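Local coordinates for clostripain-related protein (PDB 6N9J), which probably cleaves peptide bonds as a secreted cysteine protease of the C11 (clostripain) family, and is captured here with an irreversible peptide inhibitor, at residues Ser345-Arg350 against Lys358-Phe363; Glu284-Asp289 against Ser354-Tyr359; Tyr162-Glu167 against Ser241-Ser246. All coordinates share one frame; numbering follows the deposited sequence.

Following the chain from its N terminus, interaction 3 comes first: the loop and helix start at 162-167 meet strand 239-244 and close a loop of 73 residues at the central sheet. That loop is complete before the next opens. Interaction 2 begins at 284-289 and, after 64 intervening residues, closes on the first turn of helix 355-363. Interaction 1 opens within that loop, at 345-350, and ends on the same helix, sharing Lys358 and Tyr359 with interaction 2. Strands 288-289 and 345-346 pair with each other, and the helix meets the loops next to them, at Asn286 and at Tyr347 and Leu349. Glu167 joins interaction 3 to interaction 1, and Tyr162 stacks on Tyr287 of interaction 2.

Interaction 1: residues Ser345-Arg350 against Lys358-Phe363; sequences STYILR and KYYRQF
The backbones at Leu349 and Tyr360 approach each other most closely, with their CA atoms 8.9 Å apart, a spacing that leaves the contact to side chains and one bridging water. This is a strand-loop-helix arrangement within a clan CD peptidase: the chain leaves short strand 345-346 as an extended loop and soon returns as helix 355-363, from which Tyr360 and Arg361 reach back. Tyr360 forms the centre. With CG anti to the backbone N (chi1 -169°), its ring stands off the helix between Tyr347 and Leu349. Tyr347 CD2 lies over one face of the Tyr360 ring, 4.0 Å from Tyr360 CD2, while the two ring planes are inclined at 51°. Leu349 CD2 comes in obliquely, 3.8 Å from Tyr360 CD1. The branched leucine suits this place because its second methyl serves another partner: Leu349 CD1 rests over a face of the Arg361 guanidinium, 3.9 Å from Arg361 NH2. An arginine accepts such a methyl on its flat face while its N-H groups stay available to an acidic partner, here Glu351, with which Arg361 NH2 forms a salt bridge. Tyrosine likewise combines an apolar ring with a polar end; the hydroxyl of Tyr347 bonds to Glu357 and that of Tyr360 to Glu167, and Trp116 meets both rings edge-to-face. A water completes the join, donating to Tyr347 O at 3.0 Å and to Tyr360 OH at 3.1 Å.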
loop_
_atom_site.group_PDB
_atom_site.type_symbol
_atom_site.label_atom_id
_atom_site.label_comp_id
_atom_site.label_asym_id
_atom_site.label_seq_id
_atom_site.Cartn_x
_atom_site.Cartn_y
_atom_site.Cartn_z
ATOM N N SER A 345 11.020 0.719 -2.962
ATOM C CA SER A 345 11.630 2.034 -3.184
ATOM C C SER A 345 12.340 2.534 -1.936
ATOM O O SER A 345 12.170 1.991 -0.844
ATOM C CB SER A 345 10.591 3.069 -3.620
ATOM O OG SER A 345 9.925 3.613 -2.491
ATOM N N THR A 346 13.129 3.584 -2.119
ATOM C CA THR A 346 13.864 4.213 -1.043
ATOM C C THR A 346 14.122 5.672 -1.408
ATOM O O THR A 346 14.082 6.049 -2.587
ATOM C CB THR A 346 15.217 3.504 -0.779
ATOM O OG1 THR A 346 15.864 4.079 0.364
ATOM C CG2 THR A 346 16.138 3.648 -1.982
ATOM N N TYR A 347 14.386 6.489 -0.394
ATOM C CA TYR A 347 14.842 7.845 -0.623
ATOM C C TYR A 347 16.377 7.885 -0.676
ATOM O O TYR A 347 17.059 7.278 0.160
ATOM C CB TYR A 347 14.319 8.770 0.466
ATOM C CG TYR A 347 14.683 10.211 0.255
ATOM C CD1 TYR A 347 14.198 10.912 -0.843
ATOM C CD2 TYR A 347 15.498 10.878 1.152
ATOM C CE1 TYR A 347 14.525 12.233 -1.049
ATOM C CE2 TYR A 347 15.835 12.210 0.956
ATOM C CZ TYR A 347 15.343 12.880 -0.145
ATOM O OH TYR A 347 15.674 14.203 -0.347
ATOM N N ILE A 348 16.914 8.585 -1.668
ATOM C CA ILE A 348 18.360 8.789 -1.748
ATOM C C ILE A 348 18.715 10.168 -1.211
ATOM O O ILE A 348 18.430 11.176 -1.862
ATOM C CB ILE A 348 18.864 8.646 -3.187
ATOM C CG1 ILE A 348 18.666 7.208 -3.682
ATOM C CG2 ILE A 348 20.313 9.086 -3.291
ATOM C CD1 ILE A 348 18.970 7.019 -5.162
ATOM N N LEU A 349 19.309 10.218 -0.019
ATOM C CA LEU A 349 19.682 11.495 0.593
ATOM C C LEU A 349 20.549 12.308 -0.353
ATOM O O LEU A 349 21.560 11.826 -0.854
ATOM C CB LEU A 349 20.415 11.276 1.917
ATOM C CG LEU A 349 19.544 10.727 3.054
ATOM C CD1 LEU A 349 20.407 10.177 4.182
ATOM C CD2 LEU A 349 18.601 11.804 3.573
ATOM N N ARG A 350 20.138 13.541 -0.607
ATOM C CA ARG A 350 20.860 14.385 -1.537
ATOM C C ARG A 350 21.590 15.514 -0.821
ATOM O O ARG A 350 22.245 16.336 -1.464
ATOM C CB ARG A 350 19.903 14.944 -2.583
ATOM C CG ARG A 350 19.256 13.876 -3.459
ATOM C CD ARG A 350 17.996 14.434 -4.077
ATOM N NE ARG A 350 17.482 13.644 -5.192
ATOM C CZ ARG A 350 16.739 12.552 -5.053
ATOM N NH1 ARG A 350 16.456 12.089 -3.843
ATOM N NH2 ARG A 350 16.298 11.911 -6.125
ATOM N N LYS A 358 15.303 17.003 6.448
ATOM C CA LYS A 358 15.367 17.264 7.880
ATOM C C LYS A 358 14.366 16.379 8.619
ATOM O O LYS A 358 14.663 15.846 9.692
ATOM C CB LYS A 358 15.098 18.743 8.181
ATOM N N TYR A 359 13.185 16.219 8.032
ATOM C CA TYR A 359 12.175 15.318 8.576
ATOM C C TYR A 359 12.670 13.871 8.512
ATOM O O TYR A 359 12.554 13.124 9.481
ATOM C CB TYR A 359 10.846 15.471 7.823
ATOM C CG TYR A 359 9.756 14.528 8.297
ATOM C CD1 TYR A 359 9.589 13.279 7.713
ATOM C CD2 TYR A 359 8.897 14.891 9.329
ATOM C CE1 TYR A 359 8.602 12.404 8.154
ATOM C CE2 TYR A 359 7.906 14.031 9.773
ATOM C CZ TYR A 359 7.763 12.792 9.183
ATOM O OH TYR A 359 6.778 11.946 9.622
ATOM N N TYR A 360 13.222 13.483 7.367
ATOM C CA TYR A 360 13.743 12.127 7.186
ATOM C C TYR A 360 14.740 11.746 8.266
ATOM O O TYR A 360 14.650 10.673 8.855
ATOM C CB TYR A 360 14.409 11.997 5.819
ATOM C CG TYR A 360 14.753 10.582 5.388
ATOM C CD1 TYR A 360 16.004 10.037 5.646
ATOM C CD2 TYR A 360 13.839 9.807 4.678
ATOM C CE1 TYR A 360 16.329 8.751 5.224
ATOM C CE2 TYR A 360 14.162 8.528 4.251
ATOM C CZ TYR A 360 15.407 8.007 4.529
ATOM O OH TYR A 360 15.735 6.735 4.110
ATOM N N ARG A 361 15.691 12.642 8.512
ATOM C CA ARG A 361 16.797 12.376 9.420
ATOM C C ARG A 361 16.362 12.369 10.875
ATOM O O ARG A 361 17.125 11.996 11.759
ATOM C CB ARG A 361 17.901 13.418 9.224
ATOM C CG ARG A 361 18.511 13.406 7.835
ATOM C CD ARG A 361 19.601 14.469 7.678
ATOM N NE ARG A 361 20.315 14.312 6.412
ATOM C CZ ARG A 361 21.480 13.683 6.284
ATOM N NH1 ARG A 361 22.078 13.161 7.348
ATOM N NH2 ARG A 361 22.052 13.577 5.091
ATOM N N GLN A 362 15.129 12.783 11.121
ATOM C CA GLN A 362 14.665 12.972 12.480
ATOM C C GLN A 362 13.556 11.991 12.871
ATOM O O GLN A 362 13.498 11.558 14.019
ATOM C CB GLN A 362 14.191 14.415 12.650
ATOM C CG GLN A 362 13.949 14.848 14.081
ATOM C CD GLN A 362 13.783 16.352 14.199
ATOM O OE1 GLN A 362 14.150 17.100 13.289
ATOM N NE2 GLN A 362 13.229 16.804 15.320
ATOM N N PHE A 363 12.692 11.630 11.919
ATOM C CA PHE A 363 11.487 10.870 12.250
ATOM C C PHE A 363 11.279 9.597 11.431
ATOM O O PHE A 363 10.312 8.864 11.653
ATOM C CB PHE A 363 10.256 11.762 12.095
ATOM C CG PHE A 363 10.358 13.056 12.839
ATOM C CD1 PHE A 363 10.281 13.082 14.221
ATOM C CD2 PHE A 363 10.533 14.252 12.155
ATOM C CE1 PHE A 363 10.377 14.279 14.908
ATOM C CE2 PHE A 363 10.628 15.450 12.834
ATOM C CZ PHE A 363 10.549 15.468 14.209
HETATM O O HOH W 1 18.504 6.589 2.665
#

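Interaction 2: residues Glu284-Asp289 against Ser354-Tyr359; sequences ENNYHD and SSQEKY
Asn286 and Gln356 meet amide to amide where the N-terminal turn of helix 355-363, capped by Ser354, passes the loop leading into strand 288-289. The close part of this surface contact is a single bond: Gln356 NE2 donates to Asn286 OD1 over 3.2 Å, nearly straight at 167°. The acceptor lies in the amide plane of Gln356, but the donor stands well above the carbonyl plane of Asn286, and the two amide planes are 52° apart. Gln356 reaches across because its CG sits between the backbone N and carbonyl carbon (chi1 74°) and the chain beyond is extended; a long amide suits backbones whose nearest CA atoms, those of Asn286 and Gln356, are still 10.2 Å apart. Asparagine suits the other side, its short amide offering OD1 to the glutamine while Asn286 N bonds to Asp280. With a valine in place of Asn286, Gln356 NE2 would probably lose this acceptor and the glutamine amide would be freer to turn. Toward the interior, Tyr347 touches Gln356, and buried Glu357 accepts from the backbone N of Arg350. On the solvent side Lys358 is not modelled past CB, consistent with a mobile side chain. Serine suits the helix start because its short hydroxyl can curl back to the backbone, as Ser354 OG does in accepting a weak bond from Glu357 N at 3.4 Å.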
loop_
_atom_site.group_PDB
_atom_site.type_symbol
_atom_site.label_atom_id
_atom_site.label_comp_id
_atom_site.label_asym_id
_atom_site.label_seq_id
_atom_site.Cartn_x
_atom_site.Cartn_y
_atom_site.Cartn_z
ATOM N N GLU A 284 8.933 14.463 -8.837
ATOM C CA GLU A 284 10.010 14.969 -7.987
ATOM C C GLU A 284 11.232 14.040 -7.873
ATOM O O GLU A 284 12.239 14.432 -7.291
ATOM C CB GLU A 284 9.461 15.270 -6.591
ATOM N N ASN A 285 11.144 12.827 -8.425
ATOM C CA ASN A 285 12.241 11.851 -8.350
ATOM C C ASN A 285 12.585 11.544 -6.892
ATOM O O ASN A 285 13.751 11.462 -6.505
ATOM C CB ASN A 285 13.478 12.349 -9.115
ATOM C CG ASN A 285 13.329 12.207 -10.624
ATOM O OD1 ASN A 285 12.383 12.722 -11.225
ATOM N ND2 ASN A 285 14.260 11.495 -11.240
ATOM N N ASN A 286 11.540 11.392 -6.088
ATOM C CA ASN A 286 11.664 11.056 -4.678
ATOM C C ASN A 286 11.921 9.571 -4.447
ATOM O O ASN A 286 12.421 9.193 -3.382
ATOM C CB ASN A 286 10.393 11.462 -3.926
ATOM C CG ASN A 286 10.302 12.959 -3.696
ATOM O OD1 ASN A 286 11.313 13.630 -3.589
ATOM N ND2 ASN A 286 9.083 13.480 -3.597
ATOM N N TYR A 287 11.589 8.744 -5.444
ATOM C CA TYR A 287 11.573 7.288 -5.280
ATOM C C TYR A 287 12.490 6.521 -6.230
ATOM O O TYR A 287 12.297 6.547 -7.442
ATOM C CB TYR A 287 10.145 6.756 -5.464
ATOM C CG TYR A 287 9.141 7.341 -4.512
ATOM C CD1 TYR A 287 8.988 6.819 -3.239
ATOM C CD2 TYR A 287 8.355 8.423 -4.880
ATOM C CE1 TYR A 287 8.071 7.351 -2.361
ATOM C CE2 TYR A 287 7.442 8.963 -4.010
ATOM C CZ TYR A 287 7.301 8.418 -2.753
ATOM O OH TYR A 287 6.384 8.937 -1.875
ATOM N N HIS A 288 13.453 5.797 -5.666
ATOM C CA HIS A 288 14.374 4.975 -6.445
ATOM C C HIS A 288 14.383 3.534 -5.966
ATOM O O HIS A 288 14.090 3.263 -4.807
ATOM C CB HIS A 288 15.796 5.549 -6.373
ATOM C CG HIS A 288 15.941 6.862 -7.073
ATOM N ND1 HIS A 288 15.757 8.069 -6.437
ATOM C CD2 HIS A 288 16.214 7.152 -8.364
ATOM C CE1 HIS A 288 15.925 9.051 -7.304
ATOM N NE2 HIS A 288 16.209 8.521 -8.483
ATOM N N ASP A 289 14.750 2.613 -6.851
ATOM C CA ASP A 289 14.808 1.214 -6.465
ATOM C C ASP A 289 15.928 0.953 -5.449
ATOM O O ASP A 289 17.110 1.232 -5.704
ATOM C CB ASP A 289 14.981 0.326 -7.695
ATOM C CG ASP A 289 14.875 -1.152 -7.358
ATOM O OD1 ASP A 289 13.735 -1.666 -7.154
ATOM O OD2 ASP A 289 15.939 -1.795 -7.301
ATOM N N SER A 354 16.914 20.507 2.674
ATOM C CA SER A 354 15.476 20.631 2.444
ATOM C C SER A 354 14.681 20.195 3.671
ATOM O O SER A 354 15.213 19.522 4.554
ATOM C CB SER A 354 15.053 19.808 1.225
ATOM O OG SER A 354 15.123 18.414 1.488
ATOM N N SER A 355 13.407 20.582 3.722
ATOM C CA SER A 355 12.561 20.267 4.870
ATOM C C SER A 355 12.219 18.787 4.930
ATOM O O SER A 355 12.044 18.232 6.016
ATOM C CB SER A 355 11.273 21.099 4.852
ATOM O OG SER A 355 10.569 20.947 3.633
ATOM N N GLN A 356 12.124 18.132 3.778
ATOM C CA GLN A 356 11.760 16.724 3.808
ATOM C C GLN A 356 12.955 15.865 4.255
ATOM O O GLN A 356 12.767 14.827 4.870
ATOM C CB GLN A 356 11.199 16.266 2.452
ATOM C CG GLN A 356 12.198 16.082 1.321
ATOM C CD GLN A 356 11.516 15.628 0.037
ATOM O OE1 GLN A 356 10.394 16.046 -0.265
ATOM N NE2 GLN A 356 12.175 14.747 -0.707
ATOM N N GLU A 357 14.179 16.318 3.991
ATOM C CA GLU A 357 15.356 15.597 4.474
ATOM C C GLU A 357 15.526 15.787 5.969
ATOM O O GLU A 357 15.857 14.845 6.679
ATOM C CB GLU A 357 16.632 16.040 3.750
ATOM C CG GLU A 357 16.642 15.679 2.275
ATOM C CD GLU A 357 18.016 15.311 1.741
ATOM O OE1 GLU A 357 19.007 15.359 2.506
ATOM O OE2 GLU A 357 18.092 14.963 0.545
ATOM N N LYS A 358 15.303 17.003 6.448
ATOM C CA LYS A 358 15.367 17.264 7.880
ATOM C C LYS A 358 14.366 16.379 8.619
ATOM O O LYS A 358 14.663 15.846 9.692
ATOM C CB LYS A 358 15.098 18.743 8.181
ATOM N N TYR A 359 13.185 16.219 8.032
ATOM C CA TYR A 359 12.175 15.318 8.576
ATOM C C TYR A 359 12.670 13.871 8.512
ATOM O O TYR A 359 12.554 13.124 9.481
ATOM C CB TYR A 359 10.846 15.471 7.823
ATOM C CG TYR A 359 9.756 14.528 8.297
ATOM C CD1 TYR A 359 9.589 13.279 7.713
ATOM C CD2 TYR A 359 8.897 14.891 9.329
ATOM C CE1 TYR A 359 8.602 12.404 8.154
ATOM C CE2 TYR A 359 7.906 14.031 9.773
ATOM C CZ TYR A 359 7.763 12.792 9.183
ATOM O OH TYR A 359 6.778 11.946 9.622
#

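Interaction 3: residues Tyr162-Glu167 against Ser241-Ser246; sequences YMQSVE and SVIKSS
Gln164 turns toward Ser241 and Ile243 from a buried loop, and the residues around it set its position. Tyr162 comes first, its ring stacked on that of Tyr287. Met163 follows, its O accepting from Ser165 N at 2.7 Å across an inverse gamma turn centred on Gln164. From this turn the Gln164 chain bends at chi2 (76°), so that NE2 donates a hydrogen bond to Ser241 OG, 3.0 Å away, the hydroxyl oxygen lying in the Gln164 amide plane. NE2 also donates to Phe179 O, while Ser241 OG bonds onward to Gly343 O, so these buried polar atoms are satisfied. Ile243 supplies the apolar side, its CD1 3.9 Å from Gln164 CD as the two side chains run alongside with opposed directions. Next, Ser165 takes the N-cap position of helix 166-171, and its OG donates to Glu167 OE1 at 2.8 Å. That bond steadies a carboxylate whose OE2 receives Tyr347 N. The loop joins strand 155-159 to helix 166-171 in a beta-alpha-beta unit completed by strand 178-181. Val169 of the helix touches both Gln164 and Ile243, while strand 239-244 runs antiparallel between strands 178-181 and 315-327.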
loop_
_atom_site.group_PDB
_atom_site.type_symbol
_atom_site.label_atom_id
_atom_site.label_comp_id
_atom_site.label_asym_id
_atom_site.label_seq_id
_atom_site.Cartn_x
_atom_site.Cartn_y
_atom_site.Cartn_z
ATOM N N TYR A 162 2.778 4.485 -4.168
ATOM C CA TYR A 162 4.109 4.745 -3.614
ATOM C C TYR A 162 4.317 4.206 -2.216
ATOM O O TYR A 162 5.240 4.635 -1.528
ATOM C CB TYR A 162 4.400 6.255 -3.573
ATOM C CG TYR A 162 4.373 7.006 -4.893
ATOM C CD1 TYR A 162 5.250 6.681 -5.927
ATOM C CD2 TYR A 162 3.512 8.082 -5.081
ATOM C CE1 TYR A 162 5.242 7.390 -7.136
ATOM C CE2 TYR A 162 3.495 8.797 -6.280
ATOM C CZ TYR A 162 4.366 8.446 -7.303
ATOM O OH TYR A 162 4.364 9.157 -8.488
ATOM N N MET A 163 3.467 3.290 -1.774
ATOM C CA MET A 163 3.490 2.885 -0.372
ATOM C C MET A 163 4.503 1.778 -0.089
ATOM O O MET A 163 4.930 1.615 1.061
ATOM C CB MET A 163 2.083 2.445 0.079
ATOM C CG MET A 163 1.053 3.582 0.090
ATOM S SD MET A 163 1.578 5.175 0.793
ATOM C CE MET A 163 2.077 4.735 2.424
ATOM N N GLN A 164 4.901 1.034 -1.124
ATOM C CA GLN A 164 5.880 -0.040 -0.950
ATOM C C GLN A 164 7.302 0.562 -0.899
ATOM O O GLN A 164 8.145 0.322 -1.771
ATOM C CB GLN A 164 5.751 -1.091 -2.058
ATOM C CG GLN A 164 6.368 -2.459 -1.719
ATOM C CD GLN A 164 5.520 -3.303 -0.756
ATOM O OE1 GLN A 164 4.852 -2.779 0.133
ATOM N NE2 GLN A 164 5.557 -4.618 -0.935
ATOM N N SER A 165 7.506 1.355 0.154
ATOM C CA SER A 165 8.743 2.036 0.508
ATOM C C SER A 165 9.350 1.388 1.755
ATOM O O SER A 165 8.624 1.049 2.698
ATOM C CB SER A 165 8.445 3.529 0.733
ATOM O OG SER A 165 9.165 4.080 1.820
ATOM N N VAL A 166 10.670 1.211 1.757
ATOM C CA VAL A 166 11.349 0.527 2.851
ATOM C C VAL A 166 11.247 1.363 4.124
ATOM O O VAL A 166 11.245 0.822 5.232
ATOM C CB VAL A 166 12.848 0.229 2.503
ATOM C CG1 VAL A 166 13.663 1.497 2.501
ATOM C CG2 VAL A 166 13.467 -0.792 3.470
ATOM N N GLU A 167 11.141 2.682 3.964
ATOM C CA GLU A 167 10.970 3.587 5.100
ATOM C C GLU A 167 9.605 3.399 5.776
ATOM O O GLU A 167 9.497 3.402 7.001
ATOM C CB GLU A 167 11.133 5.044 4.648
ATOM C CG GLU A 167 12.553 5.410 4.197
ATOM C CD GLU A 167 12.807 5.159 2.717
ATOM O OE1 GLU A 167 11.923 4.569 2.044
ATOM O OE2 GLU A 167 13.904 5.548 2.229
ATOM N N SER A 241 4.819 -5.853 -5.128
ATOM C CA SER A 241 5.665 -6.765 -4.363
ATOM C C SER A 241 5.087 -7.057 -2.970
ATOM O O SER A 241 4.104 -6.445 -2.539
ATOM C CB SER A 241 7.090 -6.200 -4.230
ATOM O OG SER A 241 7.113 -5.022 -3.436
ATOM N N VAL A 242 5.706 -8.011 -2.279
ATOM C CA VAL A 242 5.311 -8.405 -0.931
ATOM C C VAL A 242 6.543 -8.407 -0.033
ATOM O O VAL A 242 7.517 -9.117 -0.307
ATOM C CB VAL A 242 4.662 -9.822 -0.893
ATOM C CG1 VAL A 242 4.457 -10.282 0.539
ATOM C CG2 VAL A 242 3.349 -9.846 -1.644
ATOM N N ILE A 243 6.502 -7.610 1.028
ATOM C CA ILE A 243 7.583 -7.563 1.997
ATOM C C ILE A 243 7.198 -8.306 3.279
ATOM O O ILE A 243 6.124 -8.066 3.829
ATOM C CB ILE A 243 7.941 -6.126 2.333
ATOM C CG1 ILE A 243 8.545 -5.445 1.101
ATOM C CG2 ILE A 243 8.887 -6.066 3.532
ATOM C CD1 ILE A 243 8.772 -3.975 1.292
ATOM N N LYS A 244 8.073 -9.218 3.721
ATOM C CA LYS A 244 7.921 -9.974 4.973
ATOM C C LYS A 244 8.604 -9.229 6.117
ATOM O O LYS A 244 9.849 -9.156 6.174
ATOM C CB LYS A 244 8.519 -11.378 4.815
ATOM C CG LYS A 244 8.266 -12.341 5.975
ATOM C CD LYS A 244 8.928 -13.682 5.715
ATOM C CE LYS A 244 8.346 -14.793 6.577
ATOM N NZ LYS A 244 8.461 -14.513 8.032
ATOM N N SER A 245 7.805 -8.679 7.029
ATOM C CA SER A 245 8.310 -7.675 7.972
ATOM C C SER A 245 9.291 -8.224 9.004
ATOM O O SER A 245 10.155 -7.492 9.504
ATOM C CB SER A 245 7.141 -6.989 8.686
ATOM O OG SER A 245 6.622 -7.788 9.730
ATOM N N SER A 246 9.180 -9.512 9.313
ATOM C CA SER A 246 10.069 -10.114 10.292
ATOM C C SER A 246 11.515 -10.148 9.793
ATOM O O SER A 246 12.424 -10.361 10.576
ATOM C CB SER A 246 9.603 -11.533 10.659
ATOM O OG SER A 246 9.790 -12.455 9.595
#